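Local coordinates for protein probable thiol peroxidase (Chromobacterium violaceum, PDB 3KEB) that probably acts as a thiol peroxidase of the redoxin family, reducing peroxides with a reactive thiol, at residues A[6-10]-A[154-158]; A[34-38]-A[93-97]; A[76-80]-A[167-172]; A[117-121]-A[133-137]. One frame throughout, in Å; residues are numbered along the deposited sequence.

Interaction 1. Residues A[6-10]-A[154-158]; sequences FWVQY and RLANT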
loop_
_atom_site.group_PDB
_atom_site.type_symbol
_atom_site.label_atom_id
_atom_site.label_comp_id
_atom_site.label_asym_id
_atom_site.label_seq_id
_atom_site.Cartn_x
_atom_site.Cartn_y
_atom_site.Cartn_z
ATOM N N PHE A 6 3.864 -23.703 -2.621
ATOM C CA PHE A 6 5.095 -22.980 -2.297
ATOM C C PHE A 6 5.054 -22.329 -0.894
ATOM O O PHE A 6 4.004 -21.926 -0.472
ATOM C CB PHE A 6 5.318 -21.924 -3.355
ATOM C CG PHE A 6 6.708 -21.369 -3.341
ATOM C CD1 PHE A 6 7.738 -22.009 -3.996
ATOM C CD2 PHE A 6 6.995 -20.259 -2.587
ATOM C CE1 PHE A 6 9.042 -21.478 -3.949
ATOM C CE2 PHE A 6 8.275 -19.793 -2.492
ATOM C CZ PHE A 6 9.281 -20.403 -3.188
ATOM N N TRP A 7 6.228 -22.162 -0.228
ATOM C CA TRP A 7 6.314 -21.532 1.084
ATOM C C TRP A 7 7.467 -20.576 1.116
ATOM O O TRP A 7 8.525 -20.843 0.540
ATOM C CB TRP A 7 6.569 -22.558 2.206
ATOM C CG TRP A 7 5.554 -23.598 2.348
ATOM C CD1 TRP A 7 5.416 -24.721 1.567
ATOM C CD2 TRP A 7 4.510 -23.659 3.324
ATOM N NE1 TRP A 7 4.353 -25.446 1.977
ATOM C CE2 TRP A 7 3.763 -24.832 3.051
ATOM C CE3 TRP A 7 4.129 -22.844 4.395
ATOM C CZ2 TRP A 7 2.649 -25.225 3.825
ATOM C CZ3 TRP A 7 3.017 -23.234 5.179
ATOM C CH2 TRP A 7 2.291 -24.419 4.881
ATOM N N VAL A 8 7.264 -19.472 1.839
ATOM C CA VAL A 8 8.301 -18.510 2.068
ATOM C C VAL A 8 8.504 -18.395 3.568
ATOM O O VAL A 8 7.538 -18.326 4.352
ATOM C CB VAL A 8 7.991 -17.100 1.397
ATOM C CG1 VAL A 8 6.732 -16.453 2.008
ATOM C CG2 VAL A 8 9.249 -16.198 1.442
ATOM N N GLN A 9 9.768 -18.377 3.962
ATOM C CA GLN A 9 10.156 -18.209 5.342
ATOM C C GLN A 9 10.435 -16.743 5.627
ATOM O O GLN A 9 11.227 -16.106 4.925
ATOM C CB GLN A 9 11.411 -19.038 5.630
ATOM C CG GLN A 9 11.789 -19.159 7.122
ATOM C CD GLN A 9 10.956 -20.205 7.934
ATOM O OE1 GLN A 9 10.489 -21.239 7.385
ATOM N NE2 GLN A 9 10.783 -19.937 9.256
ATOM N N TYR A 10 9.785 -16.240 6.682
ATOM C CA TYR A 10 9.906 -14.847 7.108
ATOM C C TYR A 10 10.186 -14.916 8.593
ATOM O O TYR A 10 9.308 -15.166 9.381
ATOM C CB TYR A 10 8.603 -14.065 6.785
ATOM C CG TYR A 10 8.528 -12.685 7.383
ATOM C CD1 TYR A 10 9.444 -11.719 7.034
ATOM C CD2 TYR A 10 7.503 -12.331 8.248
ATOM C CE1 TYR A 10 9.383 -10.443 7.576
ATOM C CE2 TYR A 10 7.415 -11.033 8.780
ATOM C CZ TYR A 10 8.341 -10.102 8.423
ATOM O OH TYR A 10 8.280 -8.824 8.917
ATOM N N ARG A 154 10.975 -17.680 -7.211
ATOM C CA ARG A 154 10.473 -17.098 -5.961
ATOM C C ARG A 154 11.404 -17.409 -4.849
ATOM O O ARG A 154 11.940 -18.503 -4.784
ATOM C CB ARG A 154 9.129 -17.711 -5.635
ATOM C CG ARG A 154 8.159 -17.269 -6.558
ATOM C CD ARG A 154 6.820 -17.831 -6.231
ATOM N NE ARG A 154 6.710 -19.254 -6.584
ATOM C CZ ARG A 154 5.585 -19.963 -6.517
ATOM N NH1 ARG A 154 4.476 -19.415 -6.092
ATOM N NH2 ARG A 154 5.560 -21.275 -6.844
ATOM N N LEU A 155 11.683 -16.424 -4.012
ATOM C CA LEU A 155 12.511 -16.643 -2.879
ATOM C C LEU A 155 11.820 -17.530 -1.850
ATOM O O LEU A 155 10.668 -17.288 -1.490
ATOM C CB LEU A 155 12.879 -15.295 -2.212
ATOM C CG LEU A 155 13.736 -14.310 -2.968
ATOM C CD1 LEU A 155 14.093 -13.128 -1.963
ATOM C CD2 LEU A 155 14.962 -15.043 -3.530
ATOM N N ALA A 156 12.551 -18.510 -1.337
ATOM C CA ALA A 156 12.081 -19.356 -0.248
ATOM C C ALA A 156 12.257 -18.756 1.154
ATOM O O ALA A 156 11.689 -19.274 2.102
ATOM C CB ALA A 156 12.709 -20.780 -0.330
ATOM N N ASN A 157 13.039 -17.681 1.255
ATOM C CA ASN A 157 13.316 -16.990 2.514
ATOM C C ASN A 157 13.490 -15.516 2.178
ATOM O O ASN A 157 14.169 -15.212 1.210
ATOM C CB ASN A 157 14.592 -17.509 3.195
ATOM C CG ASN A 157 14.794 -16.936 4.591
ATOM O OD1 ASN A 157 14.914 -15.730 4.760
ATOM N ND2 ASN A 157 14.866 -17.806 5.601
ATOM N N THR A 158 12.912 -14.623 2.993
ATOM C CA THR A 158 12.870 -13.204 2.705
ATOM C C THR A 158 14.196 -12.517 2.788
ATOM O O THR A 158 14.310 -11.402 2.215
ATOM C CB THR A 158 11.870 -12.487 3.642
ATOM O OG1 THR A 158 12.222 -12.720 4.988
ATOM C CG2 THR A 158 10.410 -12.958 3.403
#
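F6 and R154 form the main side-chain contact between the N-terminal segment 6-10 and the end of strand 149-154 with the loop after it. The guanidinium of R154 lies nearly flat on one face of the F6 ring. The two centres are 4.2 Å apart and the planes differ by 21°. This is a stacked, off-centre cation-pi pair. The R154 chain runs out past the ring and bends at chi3 (-75°), which lays the head group over F6 CB and CG. F6 CB is 3.6 Å from R154 NH2. At the far end of the ring, F6 CZ meets R154 CB at 3.6 Å. L155 O comes to the ring edge, in its plane, 3.6 Å from F6 CE2. R154 NH1 also hydrogen-bonds to the carbonyl of G124.

T158 holds the other end. Its backbone N gives a hydrogen bond of 3.0 Å to Q9 O. Q9 N in turn donates to A156 O at 2.8 Å. Q9 and N157 thus make a single bridge with parallel pairing. T158 OG1 lies in plane at the edge of the Y10 ring, 3.6 Å from Y10 CD1. That hydroxyl is hydrogen-bonded to H64 ND1, and the H64 ring also packs edge-to-face with Y10. Between the two ends, V8 CG2 rests 3.4 Å from L155 O.

The contact therefore pairs a charged stack with a short patch of backbone bonds. The ring gives the cationic group an apolar bed, while G124 answers one of its N-H groups. Both join the N-terminal segment to the end of strand 149-154 and the loop before helix 164-177.

Interaction 2. Residues A[34-38]-A[93-97]; sequences VDDQK and PSSLA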
loop_
_atom_site.group_PDB
_atom_site.type_symbol
_atom_site.label_atom_id
_atom_site.label_comp_id
_atom_site.label_asym_id
_atom_site.label_seq_id
_atom_site.Cartn_x
_atom_site.Cartn_y
_atom_site.Cartn_z
ATOM N N VAL A 34 -0.722 0.522 -10.900
ATOM C CA VAL A 34 -0.593 1.966 -10.890
ATOM C C VAL A 34 0.802 2.322 -10.430
ATOM O O VAL A 34 1.340 1.767 -9.500
ATOM C CB VAL A 34 -1.697 2.644 -10.048
ATOM C CG1 VAL A 34 -1.777 2.017 -8.728
ATOM C CG2 VAL A 34 -1.455 4.148 -9.928
ATOM N N ASP A 35 1.439 3.221 -11.141
ATOM C CA ASP A 35 2.823 3.584 -10.832
ATOM C C ASP A 35 2.935 4.676 -9.787
ATOM O O ASP A 35 1.945 5.187 -9.295
ATOM C CB ASP A 35 3.583 3.949 -12.114
ATOM C CG ASP A 35 3.179 5.283 -12.728
ATOM O OD1 ASP A 35 2.610 6.223 -12.090
ATOM O OD2 ASP A 35 3.509 5.428 -13.963
ATOM N N ASP A 36 4.161 5.064 -9.472
ATOM C CA ASP A 36 4.377 6.009 -8.399
ATOM C C ASP A 36 3.870 7.425 -8.621
ATOM O O ASP A 36 3.696 8.181 -7.639
ATOM C CB ASP A 36 5.831 6.006 -7.933
ATOM C CG ASP A 36 6.825 6.473 -9.010
ATOM O OD1 ASP A 36 6.855 5.907 -10.107
ATOM O OD2 ASP A 36 7.565 7.451 -8.759
ATOM N N GLN A 37 3.604 7.805 -9.860
ATOM C CA GLN A 37 2.933 9.079 -10.150
ATOM C C GLN A 37 1.451 8.920 -10.385
ATOM O O GLN A 37 0.821 9.809 -10.936
ATOM C CB GLN A 37 3.559 9.715 -11.381
ATOM C CG GLN A 37 5.086 9.979 -11.189
ATOM C CD GLN A 37 5.764 10.428 -12.480
ATOM O OE1 GLN A 37 6.279 9.598 -13.249
ATOM N NE2 GLN A 37 5.725 11.736 -12.749
ATOM N N LYS A 38 0.906 7.781 -9.970
ATOM C CA LYS A 38 -0.550 7.514 -10.016
ATOM C C LYS A 38 -1.142 7.227 -11.412
ATOM O O LYS A 38 -2.376 7.089 -11.563
ATOM C CB LYS A 38 -1.346 8.584 -9.247
ATOM C CG LYS A 38 -0.877 8.761 -7.798
ATOM C CD LYS A 38 -1.798 9.715 -7.092
ATOM C CE LYS A 38 -1.460 10.057 -5.646
ATOM N NZ LYS A 38 -0.111 10.777 -5.505
ATOM N N PRO A 93 1.027 4.105 -4.156
ATOM C CA PRO A 93 1.777 4.975 -5.035
ATOM C C PRO A 93 2.494 6.108 -4.297
ATOM O O PRO A 93 3.630 6.444 -4.643
ATOM C CB PRO A 93 0.720 5.503 -5.978
ATOM C CG PRO A 93 -0.318 4.423 -6.050
ATOM C CD PRO A 93 -0.336 3.836 -4.640
ATOM N N SER A 94 1.854 6.708 -3.310
ATOM C CA SER A 94 2.479 7.806 -2.546
ATOM C C SER A 94 3.805 7.371 -1.891
ATOM O O SER A 94 4.793 8.147 -1.867
ATOM C CB SER A 94 1.510 8.334 -1.471
ATOM O OG SER A 94 0.221 8.578 -2.081
ATOM N N SER A 95 3.797 6.200 -1.257
ATOM C CA SER A 95 5.027 5.662 -0.650
ATOM C C SER A 95 6.094 5.301 -1.679
ATOM O O SER A 95 7.270 5.492 -1.419
ATOM C CB SER A 95 4.740 4.432 0.217
ATOM O OG SER A 95 3.836 4.787 1.243
ATOM N N LEU A 96 5.684 4.791 -2.839
ATOM C CA LEU A 96 6.633 4.482 -3.935
ATOM C C LEU A 96 7.289 5.806 -4.415
ATOM O O LEU A 96 8.503 5.879 -4.621
ATOM C CB LEU A 96 5.919 3.728 -5.056
ATOM C CG LEU A 96 5.442 2.317 -4.716
ATOM C CD1 LEU A 96 4.565 1.700 -5.858
ATOM C CD2 LEU A 96 6.632 1.423 -4.372
ATOM N N ALA A 97 6.491 6.863 -4.557
ATOM C CA ALA A 97 7.007 8.169 -4.936
ATOM C C ALA A 97 7.991 8.711 -3.911
ATOM O O ALA A 97 9.063 9.261 -4.278
ATOM C CB ALA A 97 5.869 9.133 -5.220
#
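D36 and P93 bring the two backbones closest, with D36 CA 4.4 Å from P93 CA. D35 to K38 form a type I turn, closed by K38 N to D35 O at 2.9 Å. The turn joins the neighbouring antiparallel strands 32-35 and 40-42. It lies against the first turn of helix 93-103, which opens at P93. No hydrogen bond passes between the two segments.

P93 fits into the turn. Its CB is 3.6 Å from D35 O. The K38 side chain crosses P93 at about a right angle, with K38 CG near P93 CB. V34, modelled in two conformers, lies near P93 CG. D36 leans on the next part of the helix. Its CB packs 3.7 Å from L96 CB and 3.5 Å from A97 N. A97 CB in turn meets D36 O at 3.4 Å. CG of D36 sits between its backbone N and carbonyl carbon (chi1 64°). The carboxylate is carried along the helix, where OD2 makes a salt bridge with R100, about one turn on.

K38 runs extended until a bend at its last torsion (chi4 63°). Its NZ ends 4.1 Å from S94 OG, too far for a bond. Both atoms bind the carboxylate of E61 of the second subunit. S94 OG also hydrogen-bonds to Y135 OH of that subunit.

The centre is close packing of carbon against carbon and backbone carbonyls, with charged groups at the sides. The salt bridge to R100 of the same helix would probably stabilise the negative charge of D36. K38 and S94 form part of the dimer interface.

Interaction 3. Residues A[76-80]-A[167-172]; sequences FLDSW and IEKLLQ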
loop_
_atom_site.group_PDB
_atom_site.type_symbol
_atom_site.label_atom_id
_atom_site.label_comp_id
_atom_site.label_asym_id
_atom_site.label_seq_id
_atom_site.Cartn_x
_atom_site.Cartn_y
_atom_site.Cartn_z
ATOM N N PHE A 76 23.354 -5.929 -10.150
ATOM C CA PHE A 76 23.394 -6.954 -11.187
ATOM C C PHE A 76 23.187 -6.317 -12.550
ATOM O O PHE A 76 23.893 -6.629 -13.509
ATOM C CB PHE A 76 22.253 -7.917 -10.955
ATOM C CG PHE A 76 22.043 -8.848 -12.066
ATOM C CD1 PHE A 76 23.019 -9.810 -12.360
ATOM C CD2 PHE A 76 20.882 -8.799 -12.801
ATOM C CE1 PHE A 76 22.821 -10.687 -13.407
ATOM C CE2 PHE A 76 20.682 -9.692 -13.862
ATOM C CZ PHE A 76 21.644 -10.644 -14.126
ATOM N N LEU A 77 22.185 -5.453 -12.631
ATOM C CA LEU A 77 21.780 -4.816 -13.887
ATOM C C LEU A 77 22.770 -3.766 -14.402
ATOM O O LEU A 77 22.642 -3.304 -15.550
ATOM C CB LEU A 77 20.382 -4.216 -13.765
ATOM C CG LEU A 77 19.177 -5.111 -13.674
ATOM C CD1 LEU A 77 17.940 -4.276 -13.413
ATOM C CD2 LEU A 77 19.070 -5.915 -14.939
ATOM N N ASP A 78 23.822 -3.427 -13.664
ATOM C CA ASP A 78 24.872 -2.616 -14.250
ATOM C C ASP A 78 25.445 -3.258 -15.528
ATOM O O ASP A 78 25.921 -2.542 -16.432
ATOM C CB ASP A 78 26.060 -2.357 -13.287
ATOM C CG ASP A 78 25.692 -1.450 -12.128
ATOM O OD1 ASP A 78 24.749 -0.644 -12.273
ATOM O OD2 ASP A 78 26.381 -1.541 -11.097
ATOM N N SER A 79 25.472 -4.579 -15.560
ATOM C CA SER A 79 25.940 -5.336 -16.727
ATOM C C SER A 79 24.925 -5.451 -17.883
ATOM O O SER A 79 25.277 -5.923 -18.948
ATOM C CB SER A 79 26.319 -6.760 -16.281
ATOM O OG SER A 79 27.437 -6.761 -15.409
ATOM N N TRP A 80 23.666 -5.077 -17.657
ATOM C CA TRP A 80 22.565 -5.336 -18.602
ATOM C C TRP A 80 21.666 -4.093 -18.658
ATOM O O TRP A 80 20.498 -4.142 -18.238
ATOM C CB TRP A 80 21.797 -6.592 -18.185
ATOM C CG TRP A 80 22.688 -7.802 -18.070
ATOM C CD1 TRP A 80 23.149 -8.388 -16.899
ATOM C CD2 TRP A 80 23.245 -8.577 -19.146
ATOM N NE1 TRP A 80 23.969 -9.440 -17.202
ATOM C CE2 TRP A 80 24.054 -9.577 -18.566
ATOM C CE3 TRP A 80 23.168 -8.505 -20.551
ATOM C CZ2 TRP A 80 24.757 -10.510 -19.333
ATOM C CZ3 TRP A 80 23.879 -9.458 -21.321
ATOM C CH2 TRP A 80 24.642 -10.437 -20.709
ATOM N N ILE A 167 20.744 -16.162 -13.725
ATOM C CA ILE A 167 20.218 -15.185 -14.693
ATOM C C ILE A 167 21.358 -14.701 -15.617
ATOM O O ILE A 167 21.203 -14.669 -16.850
ATOM C CB ILE A 167 19.523 -13.990 -13.983
ATOM C CG1 ILE A 167 18.432 -14.484 -13.024
ATOM C CG2 ILE A 167 18.992 -13.003 -15.021
ATOM C CD1 ILE A 167 17.698 -13.364 -12.200
ATOM N N GLU A 168 22.501 -14.332 -15.041
ATOM C CA GLU A 168 23.703 -13.964 -15.842
ATOM C C GLU A 168 24.045 -15.022 -16.908
ATOM O O GLU A 168 24.323 -14.712 -18.057
ATOM C CB GLU A 168 24.916 -13.765 -14.931
ATOM C CG GLU A 168 26.263 -13.375 -15.599
ATOM C CD GLU A 168 26.342 -11.924 -16.086
ATOM O OE1 GLU A 168 25.631 -11.005 -15.575
ATOM O OE2 GLU A 168 27.149 -11.695 -17.007
ATOM N N LYS A 169 24.010 -16.291 -16.525
ATOM C CA LYS A 169 24.413 -17.346 -17.447
ATOM C C LYS A 169 23.443 -17.383 -18.649
ATOM O O LYS A 169 23.881 -17.497 -19.805
ATOM C CB LYS A 169 24.464 -18.670 -16.676
ATOM C CG LYS A 169 24.961 -19.850 -17.423
ATOM C CD LYS A 169 25.124 -21.060 -16.465
ATOM C CE LYS A 169 25.383 -22.346 -17.250
ATOM N NZ LYS A 169 26.592 -22.178 -18.091
ATOM N N LEU A 170 22.148 -17.241 -18.389
ATOM C CA LEU A 170 21.152 -17.178 -19.471
ATOM C C LEU A 170 21.320 -15.973 -20.384
ATOM O O LEU A 170 21.227 -16.097 -21.615
ATOM C CB LEU A 170 19.733 -17.189 -18.914
ATOM C CG LEU A 170 19.289 -18.528 -18.326
ATOM C CD1 LEU A 170 17.987 -18.313 -17.542
ATOM C CD2 LEU A 170 19.130 -19.676 -19.366
ATOM N N LEU A 171 21.599 -14.808 -19.791
ATOM C CA LEU A 171 21.798 -13.623 -20.591
ATOM C C LEU A 171 23.077 -13.732 -21.419
ATOM O O LEU A 171 23.093 -13.305 -22.574
ATOM C CB LEU A 171 21.817 -12.358 -19.732
ATOM C CG LEU A 171 20.495 -12.000 -18.989
ATOM C CD1 LEU A 171 20.797 -11.018 -17.894
ATOM C CD2 LEU A 171 19.403 -11.415 -19.978
ATOM N N GLN A 172 24.149 -14.272 -20.851
ATOM C CA GLN A 172 25.416 -14.440 -21.592
ATOM C C GLN A 172 25.233 -15.434 -22.741
ATOM O O GLN A 172 25.782 -15.248 -23.823
ATOM C CB GLN A 172 26.540 -14.936 -20.668
ATOM C CG GLN A 172 27.024 -13.938 -19.612
ATOM C CD GLN A 172 28.055 -14.538 -18.651
ATOM O OE1 GLN A 172 28.847 -13.821 -18.017
ATOM N NE2 GLN A 172 28.026 -15.856 -18.517
#
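L171 is the bump that fills the space beside the W80 indole. Its CD1 methyl sits squarely over the five-membered ring, 3.5 Å from the centroid and 3° off the normal. Its CB lies over the six-membered ring, 3.5 Å from W80 CZ2. The leucine thus runs along one face of the whole indole. F76 forms the other wall of the hollow. The face of its ring is turned to W80 CD1, and F76 CZ reaches L171 CD1 at 3.9 Å. The CD1 methyl is therefore lodged in the corner between two aromatic rings. F76 CZ also meets I167 CG2, at 3.7 Å, one helical turn back. CG of F76 is anti to its backbone N (chi1 170°), which swings the ring across to the C-terminal helix.

In the thioredoxin fold the two helices concerned lie side by side on one face of the central sheet. Here the end of helix 67-77, with the L77-W80 turn, meets helix 164-177. I167 and L171 also touch strand 139-143, and F76 packs against F164 at the start of the same helix.

E168 borders the hollow. Its chain bends at chi2 (74°) and brings OE1 to the indole edge. W80 NE1 donates to E168 OE1 at 2.8 Å, in a nearly straight bond. The oxygen lies in the ring plane of W80, but the N-H arrives from above the carboxylate plane. The second oxygen, E168 OE2, lies 3.5 Å from W80 CZ2. On the F76 side, E168 OE1 is 3.6 Å from F76 CE1.

Interaction 4. Residues A[117-121]-A[133-137]; sequences RDFHK and SGYTS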
loop_
_atom_site.group_PDB
_atom_site.type_symbol
_atom_site.label_atom_id
_atom_site.label_comp_id
_atom_site.label_asym_id
_atom_site.label_seq_id
_atom_site.Cartn_x
_atom_site.Cartn_y
_atom_site.Cartn_z
ATOM N N ARG A 117 -5.666 -5.884 -6.444
ATOM C CA ARG A 117 -4.805 -6.801 -5.718
ATOM C C ARG A 117 -4.803 -8.230 -6.327
ATOM O O ARG A 117 -3.941 -9.015 -5.985
ATOM C CB ARG A 117 -5.200 -6.828 -4.248
ATOM C CG ARG A 117 -5.193 -5.425 -3.536
ATOM C CD ARG A 117 -3.764 -4.850 -3.244
ATOM N NE ARG A 117 -3.828 -3.817 -2.194
ATOM C CZ ARG A 117 -2.961 -2.813 -2.001
ATOM N NH1 ARG A 117 -3.147 -1.983 -0.979
ATOM N NH2 ARG A 117 -1.898 -2.649 -2.800
ATOM N N ASP A 118 -5.764 -8.559 -7.215
ATOM C CA ASP A 118 -5.782 -9.849 -7.942
ATOM C C ASP A 118 -4.531 -10.135 -8.859
ATOM O O ASP A 118 -4.301 -11.275 -9.341
ATOM C CB ASP A 118 -7.016 -9.902 -8.791
ATOM C CG ASP A 118 -6.832 -9.160 -10.060
ATOM O OD1 ASP A 118 -6.509 -7.943 -10.005
ATOM O OD2 ASP A 118 -6.969 -9.817 -11.116
ATOM N N PHE A 119 -3.713 -9.120 -9.071
ATOM C CA PHE A 119 -2.370 -9.321 -9.570
ATOM C C PHE A 119 -1.685 -10.450 -8.771
ATOM O O PHE A 119 -1.056 -11.335 -9.343
ATOM C CB PHE A 119 -1.539 -8.055 -9.344
ATOM C CG PHE A 119 -0.087 -8.259 -9.579
ATOM C CD1 PHE A 119 0.430 -8.218 -10.870
ATOM C CD2 PHE A 119 0.764 -8.533 -8.539
ATOM C CE1 PHE A 119 1.749 -8.444 -11.091
ATOM C CE2 PHE A 119 2.058 -8.773 -8.761
ATOM C CZ PHE A 119 2.571 -8.719 -10.060
ATOM N N HIS A 120 -1.783 -10.396 -7.447
ATOM C CA HIS A 120 -1.053 -11.366 -6.613
ATOM C C HIS A 120 -1.361 -12.828 -6.978
ATOM O O HIS A 120 -0.473 -13.626 -7.159
ATOM C CB HIS A 120 -1.352 -11.187 -5.122
ATOM C CG HIS A 120 -1.033 -9.849 -4.523
ATOM N ND1 HIS A 120 -1.381 -8.638 -5.080
ATOM C CD2 HIS A 120 -0.517 -9.554 -3.301
ATOM C CE1 HIS A 120 -0.980 -7.660 -4.280
ATOM N NE2 HIS A 120 -0.483 -8.199 -3.183
ATOM N N LYS A 121 -2.625 -13.200 -7.104
ATOM C CA LYS A 121 -2.893 -14.577 -7.392
ATOM C C LYS A 121 -2.454 -14.908 -8.812
ATOM O O LYS A 121 -1.889 -15.978 -9.062
ATOM C CB LYS A 121 -4.365 -14.883 -7.176
ATOM C CG LYS A 121 -4.676 -16.367 -7.308
ATOM C CD LYS A 121 -5.870 -16.762 -6.399
ATOM C CE LYS A 121 -6.132 -18.265 -6.490
ATOM N NZ LYS A 121 -7.429 -18.652 -5.837
ATOM N N SER A 133 0.198 -11.284 5.395
ATOM C CA SER A 133 -1.085 -11.217 4.733
ATOM C C SER A 133 -1.246 -9.957 3.875
ATOM O O SER A 133 -1.009 -8.806 4.343
ATOM C CB SER A 133 -2.175 -11.232 5.777
ATOM O OG SER A 133 -3.422 -11.256 5.151
ATOM N N GLY A 134 -1.617 -10.171 2.623
ATOM C CA GLY A 134 -1.756 -9.091 1.632
ATOM C C GLY A 134 -0.509 -8.692 0.876
ATOM O O GLY A 134 -0.623 -7.931 -0.149
ATOM N N TYR A 135 0.692 -9.133 1.313
ATOM C CA TYR A 135 1.864 -8.754 0.602
ATOM C C TYR A 135 2.086 -9.573 -0.662
ATOM O O TYR A 135 1.624 -10.718 -0.766
ATOM C CB TYR A 135 3.143 -8.859 1.494
ATOM C CG TYR A 135 3.342 -7.752 2.510
ATOM C CD1 TYR A 135 2.607 -7.706 3.688
ATOM C CD2 TYR A 135 4.362 -6.812 2.346
ATOM C CE1 TYR A 135 2.866 -6.720 4.633
ATOM C CE2 TYR A 135 4.592 -5.824 3.265
ATOM C CZ TYR A 135 3.843 -5.785 4.407
ATOM O OH TYR A 135 4.110 -4.815 5.302
ATOM N N THR A 136 2.902 -9.045 -1.573
ATOM C CA THR A 136 3.411 -9.864 -2.689
ATOM C C THR A 136 4.714 -10.560 -2.228
ATOM O O THR A 136 5.699 -9.903 -1.836
ATOM C CB THR A 136 3.706 -9.062 -3.943
ATOM O OG1 THR A 136 4.765 -8.103 -3.566
ATOM C CG2 THR A 136 2.533 -8.262 -4.398
ATOM N N SER A 137 4.738 -11.885 -2.315
ATOM C CA SER A 137 5.902 -12.660 -1.977
ATOM C C SER A 137 7.072 -12.291 -2.934
ATOM O O SER A 137 6.839 -12.014 -4.109
ATOM C CB SER A 137 5.565 -14.159 -2.005
ATOM O OG SER A 137 6.466 -14.833 -1.177
#
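H120 and T136 meet through two simple turns about their first torsions. CG of H120 lies opposite its own carbonyl carbon (chi1 -59°), which carries the imidazole across to the loop 133-137. In T136 the hydroxyl stands between backbone N and carbonyl carbon (chi1 62°), and this leaves CG2 facing the ring. The CG2 methyl sits over one face of the imidazole, 3.5 Å from its centroid. This is a CH-pi contact. It is shifted toward the rim, where T136 CG2 comes within 3.3 Å of H120 NE2. The F119 ring presents its edge to the same methyl, with F119 CE2 4.4 Å from T136 CG2.

The ring nitrogens both face carbonyl oxygens. H120 NE2 makes a weak hydrogen bond of 3.0 Å to G134 O. H120 ND1 lies 2.7 Å from R117 O in another weak bond, strongly bent. That oxygen also takes the backbone N of H120. Y135 O lies near the ring plane, 3.5 Å from H120 CD2. G134 adopts a positive phi (86°) that suits glycine.

The Y135 side chain starts off away from segment 117-121 and faces the second subunit. H120 joins the short helix 119-122 to the loop leading into strand 139-143. The methyl over its face and the two weak bonds to backbone carbonyls together fix the rotation of the buried ring.

In the fold
Interactions 2 and 4 are buried, interaction 1 is partly buried and interaction 3 lies at the surface. Interaction 3 is built on aromatic packing between two helical elements, and the second chain does not touch it. Interactions 2 and 4 both face that second subunit. Within one chain their centres are about 17 Å apart. Interaction 1 uses the loop before helix 164-177, and interaction 3 uses that helix. Interaction 4 uses the loop before strand 139-143, which interaction 3 also touches. Interaction 1 adds the N-terminal strand by backbone bonds; the other three have no backbone-to-backbone bond between their segments. It touches interaction 4 where V8 CG1 packs 3.6 Å from S137 OG.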